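Paenibacillus xanthan lyase (Paenibacillus, PDB 6F2P) cleaves the polysaccharide xanthan as a lyase, probably by beta-elimination at a uronic acid residue, as in other enzymes of polysaccharide lyase family 8. Local coordinates at residues I659-D664 and V672-K677; K12-M16 and D239-I243; D424-V430 and H595-F599; V322-L326 and L349-S353. All coordinates share one frame; numbering follows the deposited sequence.

The four contacts follow the chain through three parts of the lyase. Interactions 2 and 4 belong to the helical N-terminal part, with centres about 22 Å apart and nearest atoms about 13 Å apart. Interaction 3 lies in the super-sandwich domain, its centre about 31 Å from that of interaction 4; Asp424 of the one and Leu326 of the other each have a side chain within about 10 Å of a bound calcium ion. Interaction 1, in the C-terminal beta-sandwich, stands well apart, its centre about 41 Å from the centre of interaction 3 and about 53 Å from that of interaction 2. None of the four touches another, and no substrate is bound to relate them to the cleavage site.

Interaction 1 of 4, residues I659-D664 and V672-K677; sequences INFWND and VTSNRK
Asp664 OD1 accepts the backbone N-H of Lys677 at 2.8 Å, a nearly straight bond (174°) that arrives close to the line of the carboxylate's C-O bond. The lysine side chain crosses the carboxylate at about a right angle; its NZ stays 4.5 Å from Asp664 OD2, beyond a salt bridge, so the attraction there is probably weak. Deeper in, the Phe661 ring is held between two aliphatic groups. Ser674 CB sits over the centre of one face, 3.6 Å from the centroid, while Ile659 CG2 covers the opposite face nearer the rim. Ser674 OG points away from its backbone N (chi1 173°), which turns the hydroxyl toward Arg676 O; it donates to a lone pair of that oxygen, in the carbonyl plane, at 2.7 Å, bracing the turn that follows the strand. Val672 closes the inner end, its CB 3.7 Å from Ile659 CD1. A water lies within hydrogen-bonding distance of Asn663 O and Ser674 O and may link them. The axes of 659-661 and 672-674 approach to 9.0 Å at 25°. Their parent strands belong to the two sheets of the C-terminal beta-sandwich: 656-661 pairs with 646-651 and 678-684, and 672-674 lies between 667-669 and 703-708.

Interaction 2 of 4, residues K12-M16 and D239-I243; sequences KYKAM and DLIFI
Two helices of the N-terminal helical domain meet where the first of them, 4-18, lies against the last turn of helix 229-244, and a lysine and a Met-aromatic contact join them. Lys12 reaches with an extended chain across to that turn. Its NZ donates to Phe242 O at 2.9 Å, in the carbonyl plane, and to Ile243 O at 3.3 Å, coming in from above that carbonyl's plane. Late in a helix such carbonyls lack some of their usual backbone donors, and the ammonium is likely to be favoured by the helix dipole as well. On its way the lysine passes over one face of the Phe242 ring: CE lies 4.2 Å from the centroid, and NZ, at 5.0 Å and 8° off the normal, makes a cation-pi contact. Met16 comes at the same ring from another direction. Its SD stands at the ring edge, 4.8 Å from the centroid, and the bend at the end of the chain (chi3 77°) brings CE within 3.5 Å of Phe242 CD2. The sulfur also rests on Ile243 CG1, while Ile243 CD1 meets Tyr13 CD1 at 3.5 Å, so the isoleucine fills the space between tyrosine and methionine. Segments 12-16 and 239-243 run at 134° with axes 11.2 Å apart, and helix 168-184 packs against both, its Ile180 touching Tyr13 and its Ile183 touching Ile243. Tyr13 OH bonds to Asp136 of helix 123-141, and Arg305 of helix 292-307 makes a further cation-pi contact with Phe242.

Interaction 3 of 4, residues D424-V430 and H595-F599; sequences DHFWATV and HTRNF
In the super-sandwich domain, the loop and short helix 424-430 pack against the beginning of strand 595-607, touching the side chains of His595, Arg597 and Phe599. Arg597, its chain bent at chi2 (-60°), grips Asp424 side-on with two nitrogens: NH2 meets OD1 at 2.8 Å in a salt bridge that comes from above the carboxylate plane, and NE donates to the backbone O at 3.1 Å. Its third nitrogen, NH1, turns back to Thr596 O, which helps fix the guanidinium. Beside it the His425 and His595 rings stack face to face, centroids 3.6 Å apart and planes at 15°. His425 ND1 is hydrogen-bonded to Trp580 NE1, a bond likely to help set the ring's rotation. Thr429 OG1 lies at the edge of the Phe599 ring, 3.3 Å from CZ, while Val430 CB packs 3.6 Å from Phe599 CE2. A methionine in place of Arg597 would probably leave the Asp424 carboxylate without its salt-bridge mate and its carbonyl without the NE donor, freeing the loop to shift. Strand 595-607 lies between 508-516 and 566-578 in its sheet; Lys516 and Asn514 of the former touch Phe426 and Val430, and Arg576 of the latter bonds to Thr429 O.

Interaction 4 of 4, residues V322-L326 and L349-S353; sequences VKYWL and LVNDS
Helix 312-328 and the C-terminal end of helix 340-351 come together with the CA atoms of Lys323 and Val350 5.8 Å apart, the nearest CA pair of the two segments. Lys323 carries the polar part. CG is anti to the backbone N (chi1 -173°) and the rest of the chain is extended, so the side chain reaches the final turn and delivers its ammonium to the carbonyls near the C-terminal end of the helix. NZ makes a weak hydrogen bond to Leu349 O at 3.4 Å and lies 2.6 Å from Asp352 O; just beyond the segment it bonds to Val355 O. Alongside, the apolar residues close the joint. Val322 CG1 touches Leu349 CD2 at 3.6 Å, and Leu326 CD1 meets Val350 CG1 at 3.7 Å, the side chains in each pair crossing at about a right angle. Ile303 and Ile304 of helix 292-307 also touch Val322. A leucine in place of Lys323 would probably leave the carbonyls of Leu349 and Val355 without this donor and set the chain after helix 340-351 free to move. Buried as it is, the ammonium lies among main-chain oxygens, Leu349 O, Asp352 O and Val355 O, with the Asp352 carboxylate too far for an ion pair (OD1 to NZ 5.9 Å) and bonded to Thr354. The positive charge is therefore likely to be steadied mainly by carbonyl dipoles at a helix C-terminus.

Interaction 1 of 4, residues I659-D664 and V672-K677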
# COMPACT_ATOMS: atom_id res chain seq x y z
N ILE A 659 -5.53 -9.44 -11.62
CA ILE A 659 -4.82 -10.65 -11.22
C ILE A 659 -3.93 -10.42 -10.01
O ILE A 659 -3.15 -9.48 -9.98
CB ILE A 659 -3.89 -11.15 -12.33
CG1 ILE A 659 -4.63 -11.24 -13.67
CG2 ILE A 659 -3.27 -12.48 -11.92
CD1 ILE A 659 -3.73 -11.62 -14.83
N ASN A 660 -4.03 -11.30 -9.01
CA ASN A 660 -3.06 -11.33 -7.93
C ASN A 660 -2.13 -12.55 -8.05
O ASN A 660 -2.59 -13.69 -8.13
CB ASN A 660 -3.75 -11.33 -6.57
CG ASN A 660 -4.45 -10.01 -6.25
OD1 ASN A 660 -4.05 -8.95 -6.74
ND2 ASN A 660 -5.50 -10.07 -5.43
N PHE A 661 -0.82 -12.29 -8.09
CA PHE A 661 0.20 -13.33 -8.14
C PHE A 661 0.83 -13.53 -6.76
O PHE A 661 1.40 -12.60 -6.18
CB PHE A 661 1.30 -12.94 -9.12
CG PHE A 661 0.89 -12.97 -10.56
CD1 PHE A 661 0.92 -14.16 -11.28
CD2 PHE A 661 0.50 -11.82 -11.22
CE1 PHE A 661 0.55 -14.20 -12.62
CE2 PHE A 661 0.14 -11.85 -12.55
CZ PHE A 661 0.16 -13.04 -13.25
N TRP A 662 0.75 -14.76 -6.24
CA TRP A 662 1.14 -15.04 -4.86
C TRP A 662 2.58 -15.52 -4.65
O TRP A 662 3.07 -15.52 -3.52
CB TRP A 662 0.17 -16.05 -4.24
CG TRP A 662 -1.20 -15.50 -4.07
CD1 TRP A 662 -2.32 -15.86 -4.76
CD2 TRP A 662 -1.61 -14.47 -3.16
NE1 TRP A 662 -3.40 -15.12 -4.34
CE2 TRP A 662 -2.99 -14.26 -3.35
CE3 TRP A 662 -0.94 -13.71 -2.19
CZ2 TRP A 662 -3.71 -13.33 -2.61
CZ3 TRP A 662 -1.66 -12.79 -1.46
CH2 TRP A 662 -3.03 -12.60 -1.68
N ASN A 663 3.24 -15.94 -5.72
CA ASN A 663 4.56 -16.55 -5.59
C ASN A 663 5.66 -15.80 -6.33
O ASN A 663 5.41 -15.11 -7.32
CB ASN A 663 4.53 -18.01 -6.06
CG ASN A 663 3.51 -18.84 -5.30
OD1 ASN A 663 2.65 -19.47 -5.90
ND2 ASN A 663 3.62 -18.86 -3.98
N ASP A 664 6.89 -15.94 -5.84
CA ASP A 664 8.02 -15.33 -6.51
C ASP A 664 8.66 -16.30 -7.52
O ASP A 664 9.88 -16.46 -7.57
CB ASP A 664 9.06 -14.84 -5.50
CG ASP A 664 8.72 -13.48 -4.91
OD1 ASP A 664 7.93 -12.73 -5.54
OD2 ASP A 664 9.25 -13.15 -3.83
N VAL A 672 -1.34 -13.10 -19.00
CA VAL A 672 -0.29 -12.46 -18.23
C VAL A 672 0.63 -13.44 -17.51
O VAL A 672 0.19 -14.42 -16.90
CB VAL A 672 -0.88 -11.47 -17.20
CG1 VAL A 672 0.23 -10.68 -16.52
CG2 VAL A 672 -1.86 -10.53 -17.88
N THR A 673 1.93 -13.17 -17.61
CA THR A 673 2.92 -13.92 -16.87
C THR A 673 3.67 -12.95 -15.97
O THR A 673 4.03 -11.86 -16.40
CB THR A 673 3.92 -14.63 -17.82
OG1 THR A 673 3.23 -15.61 -18.62
CG2 THR A 673 5.01 -15.32 -17.02
N SER A 674 3.86 -13.34 -14.71
CA SER A 674 4.68 -12.58 -13.78
C SER A 674 5.69 -13.50 -13.11
O SER A 674 5.38 -14.65 -12.80
CB SER A 674 3.83 -11.90 -12.71
OG SER A 674 4.65 -11.30 -11.71
N ASN A 675 6.89 -12.99 -12.88
CA ASN A 675 7.93 -13.77 -12.22
C ASN A 675 8.06 -13.39 -10.75
O ASN A 675 8.96 -13.86 -10.07
CB ASN A 675 9.27 -13.59 -12.94
CG ASN A 675 9.90 -12.23 -12.69
OD1 ASN A 675 9.20 -11.25 -12.45
ND2 ASN A 675 11.22 -12.17 -12.75
N ARG A 676 7.18 -12.52 -10.27
CA ARG A 676 7.23 -12.06 -8.89
C ARG A 676 5.83 -11.88 -8.32
O ARG A 676 4.87 -11.69 -9.06
CB ARG A 676 7.97 -10.72 -8.80
CG ARG A 676 9.47 -10.80 -9.08
CD ARG A 676 10.23 -11.55 -7.99
NE ARG A 676 11.66 -11.61 -8.25
CZ ARG A 676 12.27 -12.52 -9.01
NH1 ARG A 676 11.56 -13.48 -9.61
NH2 ARG A 676 13.58 -12.48 -9.18
N LYS A 677 5.71 -11.94 -6.99
CA LYS A 677 4.48 -11.52 -6.33
C LYS A 677 4.09 -10.15 -6.88
O LYS A 677 4.93 -9.26 -7.00
CB LYS A 677 4.68 -11.42 -4.81
CG LYS A 677 5.07 -12.72 -4.15
CD LYS A 677 5.54 -12.50 -2.72
CE LYS A 677 6.00 -13.81 -2.09
NZ LYS A 677 6.17 -13.67 -0.63
O HOH W 1 3.82 -14.87 -9.97

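Interaction 2 of 4, residues K12-M16 and D239-I243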
# COMPACT_ATOMS: atom_id res chain seq x y z
N LYS A 12 -12.39 37.73 16.48
CA LYS A 12 -12.60 36.69 15.49
C LYS A 12 -12.78 35.34 16.18
O LYS A 12 -13.66 34.56 15.82
CB LYS A 12 -11.41 36.65 14.54
CG LYS A 12 -11.64 35.87 13.28
CD LYS A 12 -10.30 35.61 12.64
CE LYS A 12 -10.43 35.20 11.19
NZ LYS A 12 -9.11 35.42 10.53
N TYR A 13 -11.95 35.08 17.19
CA TYR A 13 -11.96 33.81 17.92
C TYR A 13 -13.23 33.67 18.73
O TYR A 13 -13.86 32.61 18.72
CB TYR A 13 -10.76 33.71 18.86
CG TYR A 13 -10.58 32.34 19.47
CD1 TYR A 13 -10.38 31.23 18.66
CD2 TYR A 13 -10.59 32.15 20.85
CE1 TYR A 13 -10.21 29.97 19.19
CE2 TYR A 13 -10.41 30.88 21.39
CZ TYR A 13 -10.23 29.79 20.56
OH TYR A 13 -10.06 28.52 21.07
N LYS A 14 -13.57 34.74 19.44
CA LYS A 14 -14.77 34.76 20.26
C LYS A 14 -15.98 34.48 19.39
O LYS A 14 -16.84 33.68 19.75
CB LYS A 14 -14.91 36.10 20.98
CG LYS A 14 -16.20 36.25 21.75
CD LYS A 14 -16.18 37.45 22.67
CE LYS A 14 -17.59 37.80 23.13
NZ LYS A 14 -17.56 38.83 24.20
N ALA A 15 -16.03 35.12 18.23
CA ALA A 15 -17.10 34.85 17.27
C ALA A 15 -17.15 33.37 16.81
O ALA A 15 -18.22 32.86 16.48
CB ALA A 15 -16.98 35.78 16.09
N MET A 16 -16.01 32.69 16.78
CA MET A 16 -16.03 31.25 16.50
C MET A 16 -16.67 30.50 17.66
O MET A 16 -17.42 29.55 17.47
CB MET A 16 -14.63 30.70 16.25
CG MET A 16 -13.87 31.34 15.11
SD MET A 16 -12.14 30.86 15.11
CE MET A 16 -12.24 29.20 14.44
N ASP A 239 -8.28 25.17 12.11
CA ASP A 239 -8.72 26.26 12.97
C ASP A 239 -7.62 27.28 13.16
O ASP A 239 -7.86 28.48 13.06
CB ASP A 239 -9.25 25.75 14.32
CG ASP A 239 -10.72 25.37 14.27
OD1 ASP A 239 -11.35 25.54 13.20
OD2 ASP A 239 -11.25 24.92 15.30
N LEU A 240 -6.40 26.81 13.41
CA LEU A 240 -5.27 27.72 13.55
C LEU A 240 -5.03 28.54 12.29
O LEU A 240 -4.78 29.75 12.37
CB LEU A 240 -4.00 26.97 13.91
CG LEU A 240 -3.63 27.07 15.38
CD1 LEU A 240 -2.22 26.56 15.58
CD2 LEU A 240 -3.75 28.51 15.86
N ILE A 241 -5.12 27.90 11.14
CA ILE A 241 -4.97 28.61 9.88
C ILE A 241 -6.03 29.70 9.75
O ILE A 241 -5.71 30.84 9.40
CB ILE A 241 -5.02 27.66 8.67
CG1 ILE A 241 -3.72 26.88 8.56
CG2 ILE A 241 -5.28 28.42 7.39
CD1 ILE A 241 -3.86 25.64 7.70
N PHE A 242 -7.27 29.35 10.07
CA PHE A 242 -8.39 30.29 9.95
C PHE A 242 -8.24 31.50 10.86
O PHE A 242 -8.48 32.63 10.44
CB PHE A 242 -9.71 29.58 10.23
CG PHE A 242 -10.89 30.50 10.29
CD1 PHE A 242 -11.56 30.85 9.14
CD2 PHE A 242 -11.35 30.99 11.51
CE1 PHE A 242 -12.66 31.69 9.18
CE2 PHE A 242 -12.45 31.84 11.56
CZ PHE A 242 -13.11 32.19 10.40
N ILE A 243 -7.87 31.27 12.12
CA ILE A 243 -7.72 32.35 13.09
C ILE A 243 -6.59 33.30 12.70
O ILE A 243 -6.76 34.53 12.65
CB ILE A 243 -7.46 31.79 14.52
CG1 ILE A 243 -8.63 30.91 14.96
CG2 ILE A 243 -7.23 32.90 15.53
CD1 ILE A 243 -8.30 30.00 16.12

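Interaction 3 of 4, residues D424-V430 and H595-F599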
# COMPACT_ATOMS: atom_id res chain seq x y z
N ASP A 424 -26.41 3.90 14.59
CA ASP A 424 -27.66 3.40 15.16
C ASP A 424 -27.38 2.11 15.95
O ASP A 424 -28.18 1.17 15.96
CB ASP A 424 -28.69 3.21 14.04
CG ASP A 424 -30.02 2.68 14.53
OD1 ASP A 424 -30.49 3.10 15.62
OD2 ASP A 424 -30.59 1.82 13.80
N HIS A 425 -26.21 2.07 16.59
CA HIS A 425 -25.78 0.96 17.44
C HIS A 425 -25.41 -0.32 16.71
O HIS A 425 -25.47 -1.40 17.31
CB HIS A 425 -26.80 0.67 18.54
CG HIS A 425 -27.20 1.88 19.31
ND1 HIS A 425 -26.30 2.63 20.04
CD2 HIS A 425 -28.40 2.50 19.44
CE1 HIS A 425 -26.93 3.65 20.60
NE2 HIS A 425 -28.20 3.59 20.25
N PHE A 426 -25.03 -0.21 15.44
CA PHE A 426 -24.46 -1.34 14.71
C PHE A 426 -23.40 -2.09 15.54
O PHE A 426 -23.50 -3.31 15.75
CB PHE A 426 -23.87 -0.89 13.37
CG PHE A 426 -22.99 -1.93 12.72
CD1 PHE A 426 -23.54 -2.90 11.89
CD2 PHE A 426 -21.62 -1.96 12.97
CE1 PHE A 426 -22.75 -3.86 11.32
CE2 PHE A 426 -20.82 -2.92 12.40
CZ PHE A 426 -21.39 -3.88 11.56
N TRP A 427 -22.39 -1.36 16.02
CA TRP A 427 -21.24 -1.98 16.68
C TRP A 427 -21.51 -2.63 18.03
O TRP A 427 -20.75 -3.50 18.45
CB TRP A 427 -20.10 -0.97 16.82
CG TRP A 427 -19.37 -0.70 15.54
CD1 TRP A 427 -19.41 0.45 14.80
CD2 TRP A 427 -18.53 -1.61 14.82
NE1 TRP A 427 -18.62 0.32 13.68
CE2 TRP A 427 -18.07 -0.93 13.67
CE3 TRP A 427 -18.10 -2.92 15.05
CZ2 TRP A 427 -17.21 -1.53 12.75
CZ3 TRP A 427 -17.25 -3.51 14.13
CH2 TRP A 427 -16.81 -2.81 12.99
N ALA A 428 -22.57 -2.22 18.71
CA ALA A 428 -22.85 -2.74 20.04
C ALA A 428 -23.77 -3.96 20.00
O ALA A 428 -24.04 -4.57 21.03
CB ALA A 428 -23.43 -1.66 20.95
N THR A 429 -24.24 -4.30 18.80
CA THR A 429 -25.17 -5.42 18.63
C THR A 429 -24.66 -6.51 17.68
O THR A 429 -24.98 -7.68 17.88
CB THR A 429 -26.53 -4.95 18.09
OG1 THR A 429 -26.32 -4.06 16.99
CG2 THR A 429 -27.32 -4.22 19.17
N VAL A 430 -23.88 -6.12 16.66
CA VAL A 430 -23.39 -7.07 15.66
C VAL A 430 -22.55 -8.19 16.27
O VAL A 430 -21.90 -8.00 17.30
CB VAL A 430 -22.57 -6.35 14.54
CG1 VAL A 430 -21.22 -5.90 15.07
CG2 VAL A 430 -22.38 -7.26 13.34
N HIS A 595 -29.16 -2.43 23.95
CA HIS A 595 -29.75 -2.11 22.66
C HIS A 595 -30.02 -3.39 21.91
O HIS A 595 -29.27 -4.36 22.03
CB HIS A 595 -28.80 -1.26 21.82
CG HIS A 595 -28.41 0.02 22.47
ND1 HIS A 595 -29.27 1.09 22.56
CD2 HIS A 595 -27.25 0.40 23.06
CE1 HIS A 595 -28.65 2.09 23.19
NE2 HIS A 595 -27.43 1.69 23.50
N THR A 596 -31.09 -3.40 21.12
CA THR A 596 -31.43 -4.59 20.35
C THR A 596 -31.59 -4.25 18.88
O THR A 596 -32.42 -3.41 18.52
CB THR A 596 -32.69 -5.29 20.87
OG1 THR A 596 -32.52 -5.65 22.25
CG2 THR A 596 -32.94 -6.55 20.06
N ARG A 597 -30.80 -4.91 18.05
CA ARG A 597 -30.85 -4.69 16.61
C ARG A 597 -30.94 -6.01 15.84
O ARG A 597 -30.53 -7.06 16.35
CB ARG A 597 -29.62 -3.89 16.16
CG ARG A 597 -29.61 -2.48 16.69
CD ARG A 597 -30.83 -1.75 16.19
NE ARG A 597 -30.81 -0.34 16.53
CZ ARG A 597 -31.47 0.20 17.54
NH1 ARG A 597 -32.21 -0.56 18.34
NH2 ARG A 597 -31.38 1.51 17.77
N ASN A 598 -31.49 -5.95 14.63
CA ASN A 598 -31.71 -7.14 13.81
C ASN A 598 -30.68 -7.30 12.70
O ASN A 598 -30.28 -6.32 12.07
CB ASN A 598 -33.11 -7.13 13.21
CG ASN A 598 -34.19 -6.96 14.25
OD1 ASN A 598 -34.18 -7.66 15.28
ND2 ASN A 598 -35.11 -6.02 14.02
N PHE A 599 -30.24 -8.54 12.47
CA PHE A 599 -29.18 -8.80 11.51
C PHE A 599 -29.46 -9.99 10.59
O PHE A 599 -30.04 -10.99 11.00
CB PHE A 599 -27.85 -9.05 12.23
CG PHE A 599 -27.27 -7.83 12.89
CD1 PHE A 599 -27.66 -7.46 14.17
CD2 PHE A 599 -26.31 -7.07 12.23
CE1 PHE A 599 -27.11 -6.33 14.78
CE2 PHE A 599 -25.75 -5.94 12.84
CZ PHE A 599 -26.16 -5.57 14.11

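Interaction 4 of 4, residues V322-L326 and L349-S353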
# COMPACT_ATOMS: atom_id res chain seq x y z
N VAL A 322 -19.25 19.65 0.75
CA VAL A 322 -19.96 19.87 2.00
C VAL A 322 -21.46 20.10 1.76
O VAL A 322 -22.30 19.57 2.50
CB VAL A 322 -19.34 21.01 2.84
CG1 VAL A 322 -20.24 21.41 4.01
CG2 VAL A 322 -17.99 20.59 3.35
N LYS A 323 -21.80 20.87 0.73
CA LYS A 323 -23.20 21.09 0.42
C LYS A 323 -23.91 19.77 0.15
O LYS A 323 -24.97 19.51 0.71
CB LYS A 323 -23.38 22.03 -0.77
CG LYS A 323 -24.84 22.41 -1.03
CD LYS A 323 -24.97 23.70 -1.82
CE LYS A 323 -26.42 24.16 -1.89
NZ LYS A 323 -26.57 25.49 -2.56
N TYR A 324 -23.30 18.96 -0.72
CA TYR A 324 -23.79 17.62 -1.05
C TYR A 324 -24.13 16.83 0.20
O TYR A 324 -25.24 16.30 0.31
CB TYR A 324 -22.73 16.86 -1.86
CG TYR A 324 -23.10 15.43 -2.21
CD1 TYR A 324 -24.15 15.15 -3.08
CD2 TYR A 324 -22.40 14.36 -1.69
CE1 TYR A 324 -24.49 13.85 -3.41
CE2 TYR A 324 -22.73 13.04 -2.01
CZ TYR A 324 -23.78 12.80 -2.88
OH TYR A 324 -24.13 11.50 -3.22
N TRP A 325 -23.19 16.77 1.13
CA TRP A 325 -23.38 16.01 2.35
C TRP A 325 -24.44 16.62 3.27
O TRP A 325 -25.14 15.90 3.99
CB TRP A 325 -22.06 15.89 3.11
CG TRP A 325 -21.01 15.08 2.40
CD1 TRP A 325 -21.21 13.96 1.64
CD2 TRP A 325 -19.60 15.33 2.39
NE1 TRP A 325 -20.01 13.50 1.16
CE2 TRP A 325 -19.01 14.32 1.60
CE3 TRP A 325 -18.78 16.31 2.96
CZ2 TRP A 325 -17.63 14.26 1.38
CZ3 TRP A 325 -17.41 16.26 2.73
CH2 TRP A 325 -16.85 15.24 1.95
N LEU A 326 -24.56 17.94 3.27
CA LEU A 326 -25.51 18.61 4.16
C LEU A 326 -26.93 18.39 3.67
O LEU A 326 -27.85 18.21 4.46
CB LEU A 326 -25.23 20.10 4.25
CG LEU A 326 -24.03 20.52 5.10
CD1 LEU A 326 -23.71 21.99 4.88
CD2 LEU A 326 -24.34 20.25 6.56
N LEU A 349 -24.31 28.27 3.23
CA LEU A 349 -23.84 27.42 2.15
C LEU A 349 -24.95 26.65 1.43
O LEU A 349 -24.96 26.59 0.21
CB LEU A 349 -22.80 26.46 2.71
CG LEU A 349 -22.22 25.41 1.79
CD1 LEU A 349 -21.58 26.09 0.61
CD2 LEU A 349 -21.21 24.61 2.57
N VAL A 350 -25.88 26.07 2.17
CA VAL A 350 -26.96 25.32 1.52
C VAL A 350 -28.03 26.24 0.93
O VAL A 350 -28.88 25.80 0.17
CB VAL A 350 -27.63 24.33 2.48
CG1 VAL A 350 -26.59 23.53 3.23
CG2 VAL A 350 -28.53 25.05 3.43
N ASN A 351 -27.98 27.52 1.29
CA ASN A 351 -28.95 28.48 0.80
C ASN A 351 -28.40 29.28 -0.37
O ASN A 351 -29.13 30.00 -1.06
CB ASN A 351 -29.38 29.41 1.93
CG ASN A 351 -30.31 28.73 2.91
OD1 ASN A 351 -31.20 27.98 2.50
ND2 ASN A 351 -30.11 28.98 4.20
N ASP A 352 -27.10 29.15 -0.57
CA ASP A 352 -26.40 29.83 -1.66
C ASP A 352 -26.57 29.03 -2.95
O ASP A 352 -26.03 27.94 -3.10
CB ASP A 352 -24.92 29.95 -1.29
CG ASP A 352 -24.14 30.80 -2.27
OD1 ASP A 352 -24.55 30.93 -3.44
OD2 ASP A 352 -23.08 31.34 -1.86
N SER A 353 -27.32 29.60 -3.90
CA SER A 353 -27.57 28.93 -5.18
C SER A 353 -26.37 28.99 -6.12
O SER A 353 -26.28 28.22 -7.07
CB SER A 353 -28.80 29.52 -5.86
OG SER A 353 -28.67 30.93 -5.98